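Local coordinates for protein glutamate receptor 1 (PDB 4IO2) that binds glutamate in its extracellular ligand-binding domain, the part studied here, and as a whole receptor probably works as a ligand-gated ion channel, at residues A[167-172]-A[193-198]. Numbering follows the deposited sequence.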
# COMPACT_ATOMS: atom_id res chain seq x y z
N ASP A 167 14.67 -22.32 -15.10
CA ASP A 167 15.41 -23.21 -16.01
C ASP A 167 16.11 -22.43 -17.13
O ASP A 167 17.23 -22.77 -17.53
CB ASP A 167 14.47 -24.24 -16.60
CG ASP A 167 13.95 -25.23 -15.57
OD1 ASP A 167 14.46 -25.24 -14.44
OD2 ASP A 167 13.02 -25.99 -15.87
N SER A 168 15.49 -21.38 -17.64
CA SER A 168 16.07 -20.63 -18.74
C SER A 168 17.28 -19.81 -18.28
O SER A 168 18.23 -19.64 -19.01
CB SER A 168 15.03 -19.72 -19.37
OG SER A 168 14.00 -20.49 -19.95
N LEU A 169 17.21 -19.27 -17.06
CA LEU A 169 18.37 -18.64 -16.48
C LEU A 169 19.48 -19.65 -16.27
O LEU A 169 20.61 -19.41 -16.69
CB LEU A 169 17.98 -18.02 -15.14
CG LEU A 169 17.26 -16.68 -15.28
CD1 LEU A 169 16.62 -16.32 -13.93
CD2 LEU A 169 18.20 -15.59 -15.78
N LEU A 170 19.18 -20.78 -15.67
CA LEU A 170 20.25 -21.73 -15.35
C LEU A 170 20.84 -22.32 -16.62
O LEU A 170 21.99 -22.78 -16.59
CB LEU A 170 19.71 -22.82 -14.45
CG LEU A 170 19.37 -22.36 -13.05
CD1 LEU A 170 18.66 -23.48 -12.33
CD2 LEU A 170 20.60 -21.93 -12.23
N ALA A 171 20.12 -22.31 -17.74
CA ALA A 171 20.61 -22.90 -18.98
C ALA A 171 21.27 -21.88 -19.89
O ALA A 171 21.79 -22.25 -20.94
CB ALA A 171 19.48 -23.59 -19.72
N GLY A 172 21.33 -20.63 -19.46
CA GLY A 172 21.97 -19.56 -20.20
C GLY A 172 21.20 -19.06 -21.41
O GLY A 172 21.76 -18.39 -22.29
N CYS A 193 19.86 -21.61 -4.89
CA CYS A 193 20.94 -20.94 -4.21
C CYS A 193 21.93 -20.30 -5.19
O CYS A 193 22.72 -19.45 -4.78
CB CYS A 193 21.64 -21.92 -3.27
SG CYS A 193 20.52 -22.67 -2.01
N ASN A 194 21.88 -20.68 -6.47
CA ASN A 194 22.77 -20.12 -7.48
C ASN A 194 22.12 -19.07 -8.38
O ASN A 194 22.67 -18.64 -9.41
CB ASN A 194 23.37 -21.24 -8.35
CG ASN A 194 24.19 -22.23 -7.54
OD1 ASN A 194 24.92 -21.85 -6.61
ND2 ASN A 194 24.09 -23.50 -7.91
N LEU A 195 20.92 -18.66 -8.01
CA LEU A 195 20.27 -17.50 -8.61
C LEU A 195 20.33 -16.39 -7.57
O LEU A 195 20.46 -16.68 -6.39
CB LEU A 195 18.79 -17.81 -8.98
CG LEU A 195 18.61 -18.86 -10.06
CD1 LEU A 195 17.14 -19.05 -10.41
CD2 LEU A 195 19.37 -18.55 -11.35
N THR A 196 20.20 -15.14 -8.00
CA THR A 196 20.29 -13.99 -7.11
C THR A 196 19.51 -12.78 -7.66
O THR A 196 19.01 -12.82 -8.79
CB THR A 196 21.77 -13.61 -6.84
OG1 THR A 196 21.85 -12.76 -5.68
CG2 THR A 196 22.42 -12.94 -8.06
N LEU A 197 19.42 -11.72 -6.85
CA LEU A 197 18.72 -10.50 -7.21
C LEU A 197 19.72 -9.38 -7.34
O LEU A 197 20.76 -9.41 -6.67
CB LEU A 197 17.69 -10.16 -6.12
CG LEU A 197 16.79 -11.34 -5.69
CD1 LEU A 197 15.84 -10.93 -4.60
CD2 LEU A 197 16.03 -11.86 -6.88
N VAL A 198 19.41 -8.40 -8.17
CA VAL A 198 20.30 -7.25 -8.38
C VAL A 198 19.50 -5.97 -8.64
O VAL A 198 18.40 -6.02 -9.18
CB VAL A 198 21.32 -7.51 -9.55
CG1 VAL A 198 20.62 -7.48 -10.93
CG2 VAL A 198 22.53 -6.52 -9.51
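One methyl group of Leu195, at the start of strand 195-198, carries the close contacts to the end of helix 162-170: its CD2 touches two consecutive leucines of the last helical turn. It lies 3.7 Å from CD2 of Leu170, a methyl-to-methyl approach, and 4.1 Å from CB of Leu169, whose side chain is met near its root. Although the CA–CB bond of Leu170 does not aim at the strand, its outer end bends closer, and the side chains of Leu170 and Leu195 cross at about a right angle. In Leu195, CG stands anti to the carbonyl carbon, beside the backbone N (chi1 -65°), and a chi2 of -177° sets CD1 anti to CA, leaving CD2, the other branch, as the methyl that meets the helix. The two segments together bury 149 Å², most of it on the three leucines. This is a worked case of helix-on-sheet packing in the periplasmic-binding-protein-like fold of glutamate receptor ligand-binding domains, in the lobe holding Arg136 and Asp180 of the glutamate site. Strand 195-198 pairs antiparallel with strand 103-112, and Leu169 continues the apolar layer onto Leu110 of that strand and onto Ile174. Leu195 also touches Thr188 of helix 181-190, so both helices contribute to its surroundings. Leu169 and Leu195 are buried, whereas Leu170 is exposed, placing the solvent-facing margin of the contact on its side. Just beyond the leucines the helix closes with a Schellman motif, in which Gly172, at a positive phi of 75°, bonds through its N to Leu169 O at 3.1 Å. Leu169 O also accepts a hydrogen bond from Arg112, a polar link to strand 103-112 beside the apolar one. Two residues before Leu195, Cys193 forms a disulfide with Cys247, near the C-terminus of the chain.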